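PDB 4ONY: extracellular solute-binding protein family 5 from Brucella melitensis, which probably binds peptides or related solutes in the periplasm and delivers them to an ABC transporter for import. Local coordinates for residues D300-G305 / Q578-S583; I274-N279 / Q566-W571; F34-P39 / R244-F249; E357-S362 / S491-G496. All coordinates share one frame; numbering follows the deposited sequence.

Contact 1 (D300-G305 / Q578-S583); sequences DTFEKG and QKTPLS
Gly305 and Leu582 join the two segments through backbone. Gly305 N donates to Leu582 O over 2.8 Å, with an N-H...O angle of 153°. A second polar link runs through a water. It lies 2.7 Å from Glu303 O and 2.6 Å from Pro581 O and bridges the two carbonyls. Segment 300-305 starts in strand 297-302 and runs on into loop. Segment 578-583 is an irregular loop between strands 574-575 and 591-592, so this is a loop laid beside the chain that follows a strand, not another strand added to the sheet.

The remaining contacts are van der Waals. Thr580 OG1 is anti to the carbonyl carbon (chi1 -64°), which turns the hydroxyl to the edge of the Phe302 ring, in its plane and 3.5 Å from Phe302 CD2. The same torsion brings Thr580 CG2 to 3.8 Å from Glu303 O. Lys304 touches with the root of its side chain: Lys304 CB lies 3.5 Å from Leu582 O, while NZ goes to Thr306. Leu582 CD1 reaches back to Gly305 CA at 3.9 Å. Outside the pair, His576 meets the Phe302 ring edge-to-face. Asp93 accepts from Leu582 N, and Ser583 OG bonds to Arg92 O.

Contact 2 (I274-N279 / Q566-W571); sequences IFIEGN and QWVARW
Trp567 lies beside Glu277 and has the most surface buried by this contact. Trp567 CB packs against Glu277 CB. The six-membered ring crosses the glutamate at a slant, with Trp567 CE3 3.7 Å from Glu277 CG. Farther out, Trp567 CZ3 comes to 4.0 Å from Asn279 O. Glu277 N donates to Trp567 O at 3.0 Å, with an angle of 167° at the hydrogen. Glu277 CG is anti to the backbone N (chi1 -178°), and the chain then bends at chi2, which takes the carboxylate off the indole. The carboxylate and indole planes are 77° apart. Glu277 OE2 accepts from Asn279 N at 2.9 Å and forms a salt bridge with Arg282. Glu277 OE1 bonds to Tyr287 OH. These three partners hold the acid, and the arginine would probably favour its ionised form. Trp283 of helix 280-285 stacks on Trp567.

The backbones form an antiparallel pair in a three-stranded sheet, where strand 566-571 is the middle strand between 274-277 and 297-302. Phe275 and Ala569 are a hydrogen-bonded pair: Phe275 N donates to Ala569 O, and Ala569 N returns a bond to Phe275 O. A water accepts from Trp567 N and lies 2.9 Å from Glu277 O.

Ile274 is the other large contributor, on the sheet face it shares with Val568 and Arg570. Ile274 CB packs 4.2 Å from Val568 CG1. The branch Ile274 CG2 meets Arg570 CB at 3.9 Å. Ile274 CA also makes a CA-H...O contact with Ala569 O at 3.2 Å. Beyond CB, Arg570 leads away from Ile274 and its NE forms a salt bridge with Asp300.

Contact 3 (F34-P39 / R244-F249); sequences FPYTNP and RGFNNF
Thr37 reaches into the 244-249 loop with both branches of its side chain. Its CB lies 3.5 Å from Arg244 O and 3.9 Å from Gly245 O. OG1 is 2.9 Å from Arg244 O, but His33 ND1 is another partner of this hydroxyl. CG2 is anti to the carbonyl carbon (chi1 of OG1 74°), which carries the methyl over one face of Phe246. This is a CH-pi contact, with CG2 3.8 Å from the ring centroid and 16° off the normal.

Phe34 and Tyr36 close on the rim of the same ring. Phe34 CD2 is 3.8 Å from Phe246 CE2, and Tyr36 CE2 is 3.7 Å from Phe246 CZ. Tyr36 OH bonds to Arg92 N. At the outer end, Arg244 NE donates to Pro39 O at 3.2 Å, and Pro39 CB packs over one face of the guanidinium.

Two waters fill in the polar links. One joins Phe34 N to Arg244 O, the other Asn38 N to Gly245 O. Asn248 ND2 also donates to Gly245 O. Phe34 to Thr37 form a type I beta turn, and this turn joins a second loop through an aromatic cluster of Phe34, Tyr36 and Phe246.

Contact 4 (E357-S362 / S491-G496); sequences EGSQLS and SSLSPG
Leu361 and Leu493 carry the tight part of this contact. The methyl CD1 of Leu361 is the main probe. It lies 3.6 Å from Leu493 O, 3.8 Å from Pro495 CD and 3.9 Å from Ser492 O, so it sits against a bend of backbone and a proline ring. Leu361 CG is anti to the carbonyl carbon (chi1 -59°) and chi2 is extended, which sends CD1 out to this bend. Leu493 answers with CD2, which is 4.1 Å from Leu361 CD1 and 3.8 Å from Ser359 CB. Ser359 is buried here. Its OG takes Leu361 N at 3.1 Å in an ST turn, within the type I turn from Ser359 to Ser362, and is bonded to Trp356 O as well. Helix 537-553 also packs on Leu361 and Pro495, through Val541 and Phe540 among others.

The other part is looser. Gln360 is exposed and leads away from segment 491-496. Ser492 also points away, and its OG accepts from Ser494 N at 2.9 Å in a second ST turn.

The join is made by methyl and ring carbons against each other and against backbone carbonyls, without a hydrogen bond between the segments. Leu493 O, beside the Leu361 methyl, accepts instead from Arg537.

In the fold
Contacts 1 and 2 share the three-stranded sheet of 274-277, 566-571 and 297-302. Their centres are about 13 Å apart, and a probable hydrogen bond of Asp300 N with Val568 O joins them. Their segments alternate along the chain. Contact 1 also touches the other two. Pro581 packs on Tyr36 of contact 3, about 15 Å away between centres, and Leu582 packs on Leu493 of contact 4, about 16 Å away. Contacts 3 and 4 do not touch; their centres lie about 26 Å apart. Contact 3 closes first in sequence, and contact 4 falls between the two segments of contacts 1 and 2. The loop 578-583 thus links regions that are distant in sequence, consistent with the interwoven chain of family 5 binding proteins.

Contact 1 (D300-G305 / Q578-S583)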
loop_
_atom_site.group_PDB
_atom_site.type_symbol
_atom_site.label_atom_id
_atom_site.label_comp_id
_atom_site.label_asym_id
_atom_site.label_seq_id
_atom_site.Cartn_x
_atom_site.Cartn_y
_atom_site.Cartn_z
ATOM N N ASP A 300 3.951 -2.819 -21.503
ATOM C CA ASP A 300 5.135 -2.548 -20.701
ATOM C C ASP A 300 5.084 -3.356 -19.404
ATOM O O ASP A 300 4.007 -3.584 -18.851
ATOM C CB ASP A 300 5.233 -1.088 -20.275
ATOM C CG ASP A 300 6.115 -0.262 -21.151
ATOM O OD1 ASP A 300 6.829 -0.816 -21.977
ATOM O OD2 ASP A 300 6.095 0.972 -21.030
ATOM N N THR A 301 6.251 -3.726 -18.909
ATOM C CA THR A 301 6.360 -4.291 -17.609
ATOM C C THR A 301 7.444 -3.596 -16.773
ATOM O O THR A 301 8.431 -3.088 -17.309
ATOM C CB THR A 301 6.685 -5.763 -17.690
ATOM O OG1 THR A 301 8.059 -5.881 -18.025
ATOM C CG2 THR A 301 5.797 -6.495 -18.707
ATOM N N PHE A 302 7.214 -3.566 -15.463
ATOM C CA PHE A 302 8.099 -2.903 -14.517
ATOM C C PHE A 302 8.281 -3.763 -13.264
ATOM O O PHE A 302 7.468 -4.624 -12.982
ATOM C CB PHE A 302 7.471 -1.581 -14.085
ATOM C CG PHE A 302 7.078 -0.673 -15.224
ATOM C CD1 PHE A 302 5.830 -0.776 -15.793
ATOM C CD2 PHE A 302 7.930 0.284 -15.699
ATOM C CE1 PHE A 302 5.445 0.032 -16.842
ATOM C CE2 PHE A 302 7.573 1.113 -16.726
ATOM C CZ PHE A 302 6.326 0.961 -17.329
ATOM N N GLU A 303 9.370 -3.545 -12.534
ATOM C CA GLU A 303 9.533 -4.188 -11.258
ATOM C C GLU A 303 9.645 -3.133 -10.236
ATOM O O GLU A 303 9.970 -1.994 -10.547
ATOM C CB GLU A 303 10.788 -5.053 -11.228
ATOM C CG GLU A 303 10.674 -6.248 -12.125
ATOM C CD GLU A 303 11.970 -7.044 -12.158
ATOM O OE1 GLU A 303 12.849 -6.688 -12.996
ATOM O OE2 GLU A 303 12.072 -8.003 -11.366
ATOM N N LYS A 304 9.355 -3.496 -9.017
ATOM C CA LYS A 304 9.414 -2.543 -7.932
ATOM C C LYS A 304 10.015 -3.245 -6.729
ATOM O O LYS A 304 9.957 -4.469 -6.632
ATOM C CB LYS A 304 8.023 -1.986 -7.639
ATOM C CG LYS A 304 7.022 -2.992 -7.085
ATOM C CD LYS A 304 5.661 -2.315 -6.978
ATOM C CE LYS A 304 4.570 -3.245 -6.455
ATOM N NZ LYS A 304 4.644 -3.381 -4.981
ATOM N N GLY A 305 10.588 -2.451 -5.831
ATOM C CA GLY A 305 11.158 -2.940 -4.619
ATOM C C GLY A 305 10.325 -2.650 -3.371
ATOM O O GLY A 305 10.701 -3.060 -2.288
ATOM N N GLN A 578 13.572 5.642 -18.963
ATOM C CA GLN A 578 14.220 4.326 -18.928
ATOM C C GLN A 578 14.269 3.780 -17.501
ATOM O O GLN A 578 13.870 2.644 -17.229
ATOM C CB GLN A 578 15.678 4.482 -19.491
ATOM N N LYS A 579 14.718 4.612 -16.575
ATOM C CA LYS A 579 14.767 4.257 -15.144
ATOM C C LYS A 579 13.372 4.159 -14.508
ATOM O O LYS A 579 12.476 4.998 -14.755
ATOM C CB LYS A 579 15.581 5.280 -14.350
ATOM C CG LYS A 579 17.032 5.268 -14.684
ATOM C CD LYS A 579 17.807 6.360 -13.945
ATOM C CE LYS A 579 18.205 5.912 -12.559
ATOM N NZ LYS A 579 19.670 6.110 -12.394
ATOM N N THR A 580 13.232 3.143 -13.667
ATOM C CA THR A 580 12.048 2.928 -12.863
ATOM C C THR A 580 12.490 2.907 -11.405
ATOM O O THR A 580 13.362 2.141 -11.054
ATOM C CB THR A 580 11.429 1.577 -13.197
ATOM O OG1 THR A 580 10.996 1.581 -14.560
ATOM C CG2 THR A 580 10.226 1.330 -12.281
ATOM N N PRO A 581 11.893 3.742 -10.557
ATOM C CA PRO A 581 12.386 3.800 -9.210
ATOM C C PRO A 581 11.864 2.679 -8.312
ATOM O O PRO A 581 11.094 1.820 -8.748
ATOM C CB PRO A 581 11.875 5.158 -8.740
ATOM C CG PRO A 581 10.592 5.347 -9.456
ATOM C CD PRO A 581 10.792 4.695 -10.799
ATOM N N LEU A 582 12.293 2.705 -7.064
ATOM C CA LEU A 582 11.927 1.721 -6.039
ATOM C C LEU A 582 10.441 1.444 -5.975
ATOM O O LEU A 582 10.033 0.278 -5.799
ATOM C CB LEU A 582 12.410 2.213 -4.682
ATOM C CG LEU A 582 12.410 1.240 -3.464
ATOM C CD1 LEU A 582 13.382 0.111 -3.718
ATOM C CD2 LEU A 582 12.767 2.039 -2.225
ATOM N N SER A 583 9.614 2.505 -6.110
ATOM C CA SER A 583 8.160 2.354 -5.984
ATOM C C SER A 583 7.462 1.847 -7.238
ATOM O O SER A 583 6.262 1.641 -7.224
ATOM C CB SER A 583 7.491 3.634 -5.540
ATOM O OG SER A 583 7.900 4.056 -4.252
HETATM O O HOH W 1 12.061 -0.402 -9.820
#

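Contact 2 (I274-N279 / Q566-W571)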
loop_
_atom_site.group_PDB
_atom_site.type_symbol
_atom_site.label_atom_id
_atom_site.label_comp_id
_atom_site.label_asym_id
_atom_site.label_seq_id
_atom_site.Cartn_x
_atom_site.Cartn_y
_atom_site.Cartn_z
ATOM N N ILE A 274 -3.609 4.642 -21.773
ATOM C CA ILE A 274 -2.959 3.548 -21.059
ATOM C C ILE A 274 -4.007 2.678 -20.391
ATOM O O ILE A 274 -5.167 3.065 -20.282
ATOM C CB ILE A 274 -1.982 4.068 -19.968
ATOM C CG1 ILE A 274 -2.741 4.809 -18.858
ATOM C CG2 ILE A 274 -0.938 5.036 -20.550
ATOM C CD1 ILE A 274 -1.931 5.086 -17.622
ATOM N N PHE A 275 -3.590 1.495 -19.977
ATOM C CA PHE A 275 -4.430 0.589 -19.233
ATOM C C PHE A 275 -3.582 -0.139 -18.219
ATOM O O PHE A 275 -2.630 -0.865 -18.579
ATOM C CB PHE A 275 -5.151 -0.426 -20.159
ATOM C CG PHE A 275 -6.170 -1.267 -19.445
ATOM C CD1 PHE A 275 -5.783 -2.425 -18.797
ATOM C CD2 PHE A 275 -7.486 -0.875 -19.388
ATOM C CE1 PHE A 275 -6.668 -3.179 -18.082
ATOM C CE2 PHE A 275 -8.408 -1.645 -18.709
ATOM C CZ PHE A 275 -8.006 -2.815 -18.060
ATOM N N ILE A 276 -3.882 0.093 -16.946
ATOM C CA ILE A 276 -3.070 -0.475 -15.858
ATOM C C ILE A 276 -3.689 -1.855 -15.589
ATOM O O ILE A 276 -4.864 -1.922 -15.223
ATOM C CB ILE A 276 -3.134 0.419 -14.616
ATOM C CG1 ILE A 276 -2.460 1.756 -14.909
ATOM C CG2 ILE A 276 -2.476 -0.266 -13.413
ATOM C CD1 ILE A 276 -2.674 2.820 -13.849
ATOM N N GLU A 277 -2.930 -2.935 -15.802
ATOM C CA GLU A 277 -3.491 -4.291 -15.779
ATOM C C GLU A 277 -3.136 -5.091 -14.507
ATOM O O GLU A 277 -1.962 -5.275 -14.180
ATOM C CB GLU A 277 -2.980 -5.070 -16.986
ATOM C CG GLU A 277 -3.544 -6.475 -17.074
ATOM C CD GLU A 277 -5.037 -6.434 -17.320
ATOM O OE1 GLU A 277 -5.430 -6.301 -18.507
ATOM O OE2 GLU A 277 -5.797 -6.511 -16.323
ATOM N N GLY A 278 -4.154 -5.587 -13.824
ATOM C CA GLY A 278 -3.980 -6.531 -12.715
ATOM C C GLY A 278 -4.525 -7.954 -12.925
ATOM O O GLY A 278 -4.385 -8.820 -12.050
ATOM N N ASN A 279 -5.169 -8.186 -14.054
ATOM C CA ASN A 279 -5.802 -9.444 -14.300
ATOM C C ASN A 279 -4.937 -10.316 -15.219
ATOM O O ASN A 279 -4.742 -9.962 -16.389
ATOM C CB ASN A 279 -7.146 -9.160 -14.920
ATOM C CG ASN A 279 -7.924 -10.420 -15.185
ATOM O OD1 ASN A 279 -7.374 -11.449 -15.587
ATOM N ND2 ASN A 279 -9.226 -10.329 -15.025
ATOM N N GLN A 566 4.666 -5.274 -12.533
ATOM C CA GLN A 566 3.595 -4.328 -12.766
ATOM C C GLN A 566 3.409 -4.293 -14.285
ATOM O O GLN A 566 4.391 -4.369 -15.049
ATOM C CB GLN A 566 3.996 -2.921 -12.357
ATOM C CG GLN A 566 4.385 -2.722 -10.889
ATOM C CD GLN A 566 4.737 -1.251 -10.609
ATOM O OE1 GLN A 566 5.667 -0.700 -11.200
ATOM N NE2 GLN A 566 3.969 -0.608 -9.703
ATOM N N TRP A 567 2.165 -4.147 -14.693
ATOM C CA TRP A 567 1.819 -4.197 -16.083
ATOM C C TRP A 567 1.074 -2.968 -16.472
ATOM O O TRP A 567 0.024 -2.688 -15.890
ATOM C CB TRP A 567 0.892 -5.414 -16.310
ATOM C CG TRP A 567 1.481 -6.772 -16.162
ATOM C CD1 TRP A 567 2.772 -7.152 -16.383
ATOM C CD2 TRP A 567 0.762 -7.952 -15.879
ATOM N NE1 TRP A 567 2.912 -8.489 -16.193
ATOM C CE2 TRP A 567 1.685 -9.022 -15.910
ATOM C CE3 TRP A 567 -0.564 -8.215 -15.614
ATOM C CZ2 TRP A 567 1.305 -10.347 -15.705
ATOM C CZ3 TRP A 567 -0.948 -9.548 -15.351
ATOM C CH2 TRP A 567 -0.016 -10.588 -15.401
ATOM N N VAL A 568 1.566 -2.276 -17.493
ATOM C CA VAL A 568 0.868 -1.120 -18.078
ATOM C C VAL A 568 0.948 -1.192 -19.598
ATOM O O VAL A 568 2.040 -1.227 -20.177
ATOM C CB VAL A 568 1.463 0.242 -17.630
ATOM C CG1 VAL A 568 0.629 1.374 -18.191
ATOM C CG2 VAL A 568 1.533 0.354 -16.104
ATOM N N ALA A 569 -0.208 -1.274 -20.255
ATOM C CA ALA A 569 -0.255 -1.238 -21.707
ATOM C C ALA A 569 -0.435 0.217 -22.078
ATOM O O ALA A 569 -1.107 0.952 -21.352
ATOM C CB ALA A 569 -1.398 -2.077 -22.257
ATOM N N ARG A 570 0.226 0.659 -23.129
ATOM C CA ARG A 570 0.163 2.059 -23.512
ATOM C C ARG A 570 0.208 2.232 -25.027
ATOM O O ARG A 570 0.938 1.503 -25.728
ATOM C CB ARG A 570 1.295 2.855 -22.859
ATOM C CG ARG A 570 2.688 2.568 -23.395
ATOM C CD ARG A 570 3.812 3.362 -22.686
ATOM N NE ARG A 570 5.052 2.630 -22.856
ATOM C CZ ARG A 570 5.851 2.706 -23.921
ATOM N NH1 ARG A 570 5.657 3.569 -24.919
ATOM N NH2 ARG A 570 6.914 1.929 -23.957
ATOM N N TRP A 571 -0.567 3.190 -25.526
ATOM C CA TRP A 571 -0.350 3.692 -26.894
ATOM C C TRP A 571 1.059 4.320 -26.974
ATOM O O TRP A 571 1.535 4.949 -26.037
ATOM C CB TRP A 571 -1.465 4.646 -27.338
ATOM C CG TRP A 571 -2.777 3.894 -27.515
ATOM C CD1 TRP A 571 -3.722 3.663 -26.556
ATOM C CD2 TRP A 571 -3.268 3.293 -28.710
ATOM N NE1 TRP A 571 -4.750 2.912 -27.063
ATOM C CE2 TRP A 571 -4.515 2.681 -28.388
ATOM C CE3 TRP A 571 -2.765 3.174 -30.010
ATOM C CZ2 TRP A 571 -5.271 1.974 -29.316
ATOM C CZ3 TRP A 571 -3.505 2.476 -30.937
ATOM C CH2 TRP A 571 -4.763 1.868 -30.595
HETATM O O HOH W 2 -0.046 -3.392 -13.058
#

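Contact 3 (F34-P39 / R244-F249)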
loop_
_atom_site.group_PDB
_atom_site.type_symbol
_atom_site.label_atom_id
_atom_site.label_comp_id
_atom_site.label_asym_id
_atom_site.label_seq_id
_atom_site.Cartn_x
_atom_site.Cartn_y
_atom_site.Cartn_z
ATOM N N PHE A 34 14.813 14.549 -9.272
ATOM C CA PHE A 34 14.678 13.187 -8.746
ATOM C C PHE A 34 15.264 12.246 -9.804
ATOM O O PHE A 34 15.119 12.471 -11.005
ATOM C CB PHE A 34 13.199 12.858 -8.414
ATOM C CG PHE A 34 12.682 13.476 -7.145
ATOM C CD1 PHE A 34 13.407 14.417 -6.437
ATOM C CD2 PHE A 34 11.391 13.170 -6.696
ATOM C CE1 PHE A 34 12.904 14.973 -5.292
ATOM C CE2 PHE A 34 10.884 13.721 -5.549
ATOM C CZ PHE A 34 11.634 14.638 -4.848
ATOM N N PRO A 35 15.955 11.183 -9.359
ATOM C CA PRO A 35 16.735 10.393 -10.266
ATOM C C PRO A 35 15.902 9.532 -11.243
ATOM O O PRO A 35 16.466 9.017 -12.240
ATOM C CB PRO A 35 17.601 9.529 -9.336
ATOM C CG PRO A 35 16.814 9.404 -8.110
ATOM C CD PRO A 35 16.108 10.724 -7.970
ATOM N N TYR A 36 14.595 9.469 -11.067
ATOM C CA TYR A 36 13.738 8.717 -11.975
ATOM C C TYR A 36 12.899 9.553 -12.986
ATOM O O TYR A 36 11.942 9.024 -13.585
ATOM C CB TYR A 36 12.808 7.814 -11.173
ATOM C CG TYR A 36 11.941 8.485 -10.113
ATOM C CD1 TYR A 36 12.450 8.746 -8.847
ATOM C CD2 TYR A 36 10.633 8.880 -10.392
ATOM C CE1 TYR A 36 11.663 9.335 -7.864
ATOM C CE2 TYR A 36 9.850 9.474 -9.426
ATOM C CZ TYR A 36 10.360 9.699 -8.171
ATOM O OH TYR A 36 9.620 10.233 -7.172
ATOM N N THR A 37 13.263 10.821 -13.174
ATOM C CA THR A 37 12.671 11.638 -14.181
ATOM C C THR A 37 13.644 11.937 -15.312
ATOM O O THR A 37 14.866 11.887 -15.158
ATOM C CB THR A 37 12.212 13.010 -13.627
ATOM O OG1 THR A 37 13.353 13.873 -13.381
ATOM C CG2 THR A 37 11.356 12.846 -12.389
ATOM N N ASN A 38 13.069 12.317 -16.435
ATOM C CA ASN A 38 13.820 12.775 -17.585
ATOM C C ASN A 38 13.871 14.277 -17.430
ATOM O O ASN A 38 12.838 14.939 -17.502
ATOM C CB ASN A 38 13.099 12.365 -18.859
ATOM C CG ASN A 38 13.675 13.012 -20.111
ATOM O OD1 ASN A 38 14.614 13.808 -20.063
ATOM N ND2 ASN A 38 13.085 12.677 -21.245
ATOM N N PRO A 39 15.055 14.824 -17.156
ATOM C CA PRO A 39 15.118 16.267 -16.933
ATOM C C PRO A 39 14.735 17.133 -18.158
ATOM O O PRO A 39 14.600 18.322 -18.015
ATOM C CB PRO A 39 16.590 16.503 -16.568
ATOM C CG PRO A 39 17.340 15.379 -17.185
ATOM C CD PRO A 39 16.384 14.210 -17.279
ATOM N N ARG A 244 11.465 18.876 -11.403
ATOM C CA ARG A 244 12.054 18.773 -12.709
ATOM C C ARG A 244 11.770 17.391 -13.364
ATOM O O ARG A 244 12.016 16.383 -12.747
ATOM C CB ARG A 244 13.539 19.030 -12.622
ATOM C CG ARG A 244 14.176 18.979 -13.995
ATOM C CD ARG A 244 15.351 19.905 -14.102
ATOM N NE ARG A 244 15.813 19.939 -15.501
ATOM C CZ ARG A 244 17.002 20.386 -15.888
ATOM N NH1 ARG A 244 17.884 20.826 -14.986
ATOM N NH2 ARG A 244 17.319 20.375 -17.183
ATOM N N GLY A 245 11.235 17.400 -14.591
ATOM C CA GLY A 245 10.726 16.199 -15.301
ATOM C C GLY A 245 9.383 15.612 -14.846
ATOM O O GLY A 245 9.015 14.497 -15.250
ATOM N N PHE A 246 8.637 16.351 -14.015
ATOM C CA PHE A 246 7.281 16.004 -13.667
ATOM C C PHE A 246 6.329 16.995 -14.373
ATOM O O PHE A 246 6.754 18.017 -14.919
ATOM C CB PHE A 246 7.058 16.125 -12.146
ATOM C CG PHE A 246 7.742 15.046 -11.300
ATOM C CD1 PHE A 246 7.326 13.749 -11.355
ATOM C CD2 PHE A 246 8.754 15.378 -10.413
ATOM C CE1 PHE A 246 7.933 12.759 -10.578
ATOM C CE2 PHE A 246 9.350 14.409 -9.611
ATOM C CZ PHE A 246 8.928 13.090 -9.680
ATOM N N ASN A 247 5.046 16.681 -14.345
ATOM C CA ASN A 247 4.013 17.570 -14.853
ATOM C C ASN A 247 4.189 17.862 -16.324
ATOM O O ASN A 247 4.078 18.994 -16.751
ATOM C CB ASN A 247 4.002 18.884 -14.044
ATOM C CG ASN A 247 3.976 18.630 -12.553
ATOM O OD1 ASN A 247 3.219 17.781 -12.069
ATOM N ND2 ASN A 247 4.779 19.381 -11.810
ATOM N N ASN A 248 4.475 16.817 -17.085
ATOM C CA ASN A 248 4.837 16.976 -18.465
ATOM C C ASN A 248 3.623 17.113 -19.393
ATOM O O ASN A 248 3.706 17.765 -20.433
ATOM C CB ASN A 248 5.729 15.818 -18.926
ATOM C CG ASN A 248 6.966 15.655 -18.060
ATOM O OD1 ASN A 248 7.725 16.613 -17.804
ATOM N ND2 ASN A 248 7.185 14.434 -17.589
ATOM N N PHE A 249 2.525 16.469 -19.046
ATOM C CA PHE A 249 1.313 16.590 -19.835
ATOM C C PHE A 249 0.727 17.976 -19.618
ATOM O O PHE A 249 0.684 18.454 -18.488
ATOM C CB PHE A 249 0.311 15.504 -19.464
ATOM C CG PHE A 249 0.840 14.108 -19.663
ATOM C CD1 PHE A 249 1.035 13.620 -20.947
ATOM C CD2 PHE A 249 1.158 13.306 -18.572
ATOM C CE1 PHE A 249 1.539 12.355 -21.161
ATOM C CE2 PHE A 249 1.648 12.053 -18.772
ATOM C CZ PHE A 249 1.848 11.569 -20.075
HETATM O O HOH W 3 12.530 15.919 -9.986
HETATM O O HOH W 4 10.318 12.531 -16.582
#

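Contact 4 (E357-S362 / S491-G496)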
loop_
_atom_site.group_PDB
_atom_site.type_symbol
_atom_site.label_atom_id
_atom_site.label_comp_id
_atom_site.label_asym_id
_atom_site.label_seq_id
_atom_site.Cartn_x
_atom_site.Cartn_y
_atom_site.Cartn_z
ATOM N N GLU A 357 7.006 -9.438 1.082
ATOM C CA GLU A 357 7.385 -10.094 -0.164
ATOM C C GLU A 357 7.969 -9.145 -1.212
ATOM O O GLU A 357 7.356 -8.148 -1.585
ATOM C CB GLU A 357 6.152 -10.778 -0.755
ATOM C CG GLU A 357 6.361 -11.539 -2.066
ATOM C CD GLU A 357 7.338 -12.688 -1.953
ATOM O OE1 GLU A 357 7.397 -13.335 -0.903
ATOM O OE2 GLU A 357 8.059 -12.962 -2.937
ATOM N N GLY A 358 9.108 -9.542 -1.730
ATOM C CA GLY A 358 9.764 -8.859 -2.833
ATOM C C GLY A 358 10.559 -7.641 -2.424
ATOM O O GLY A 358 11.059 -6.927 -3.307
ATOM N N SER A 359 10.650 -7.351 -1.121
ATOM C CA SER A 359 11.365 -6.176 -0.663
ATOM C C SER A 359 12.560 -6.570 0.191
ATOM O O SER A 359 12.678 -7.698 0.634
ATOM C CB SER A 359 10.437 -5.248 0.143
ATOM O OG SER A 359 10.155 -5.770 1.443
ATOM N N GLN A 360 13.375 -5.585 0.512
ATOM C CA GLN A 360 14.456 -5.776 1.464
ATOM C C GLN A 360 13.975 -6.152 2.877
ATOM O O GLN A 360 14.773 -6.656 3.651
ATOM C CB GLN A 360 15.325 -4.512 1.573
ATOM C CG GLN A 360 16.270 -4.321 0.402
ATOM C CD GLN A 360 17.377 -5.385 0.330
ATOM O OE1 GLN A 360 18.067 -5.668 1.326
ATOM N NE2 GLN A 360 17.533 -5.990 -0.822
ATOM N N LEU A 361 12.712 -5.865 3.217
ATOM C CA LEU A 361 12.165 -6.205 4.528
ATOM C C LEU A 361 11.784 -7.674 4.683
ATOM O O LEU A 361 11.470 -8.113 5.767
ATOM C CB LEU A 361 10.975 -5.305 4.849
ATOM C CG LEU A 361 11.277 -3.780 4.876
ATOM C CD1 LEU A 361 10.029 -2.960 5.213
ATOM C CD2 LEU A 361 12.353 -3.427 5.873
ATOM N N SER A 362 11.762 -8.439 3.600
ATOM C CA SER A 362 11.497 -9.866 3.674
ATOM C C SER A 362 12.636 -10.599 4.351
ATOM O O SER A 362 13.815 -10.385 4.001
ATOM C CB SER A 362 11.352 -10.455 2.256
ATOM O OG SER A 362 11.249 -11.869 2.306
ATOM N N SER A 491 0.745 -3.577 2.203
ATOM C CA SER A 491 2.099 -3.632 2.716
ATOM C C SER A 491 2.815 -2.378 2.331
ATOM O O SER A 491 2.440 -1.718 1.357
ATOM C CB SER A 491 2.838 -4.849 2.149
ATOM O OG SER A 491 2.968 -4.683 0.731
ATOM N N SER A 492 3.894 -2.071 3.043
ATOM C CA SER A 492 4.739 -0.977 2.632
ATOM C C SER A 492 6.148 -1.144 3.152
ATOM O O SER A 492 6.451 -2.051 3.922
ATOM C CB SER A 492 4.175 0.367 3.075
ATOM O OG SER A 492 4.615 0.733 4.392
ATOM N N LEU A 493 7.010 -0.260 2.690
ATOM C CA LEU A 493 8.383 -0.205 3.157
ATOM C C LEU A 493 8.495 0.543 4.492
ATOM O O LEU A 493 9.582 0.634 5.013
ATOM C CB LEU A 493 9.282 0.485 2.112
ATOM C CG LEU A 493 9.699 -0.372 0.918
ATOM C CD1 LEU A 493 10.612 0.361 -0.064
ATOM C CD2 LEU A 493 10.385 -1.659 1.344
ATOM N N SER A 494 7.392 1.037 5.041
ATOM C CA SER A 494 7.410 1.801 6.301
ATOM C C SER A 494 6.389 1.289 7.280
ATOM O O SER A 494 5.510 2.039 7.720
ATOM C CB SER A 494 7.054 3.242 5.976
ATOM O OG SER A 494 7.969 3.711 4.993
ATOM N N PRO A 495 6.433 -0.030 7.586
ATOM C CA PRO A 495 5.496 -0.485 8.574
ATOM C C PRO A 495 5.677 0.329 9.861
ATOM O O PRO A 495 6.809 0.667 10.262
ATOM C CB PRO A 495 5.845 -1.949 8.731
ATOM C CG PRO A 495 7.272 -2.052 8.343
ATOM C CD PRO A 495 7.400 -1.056 7.224
ATOM N N GLY A 496 4.551 0.669 10.470
ATOM C CA GLY A 496 4.516 1.508 11.668
ATOM C C GLY A 496 3.367 1.131 12.600
ATOM O O GLY A 496 3.127 -0.059 12.865
#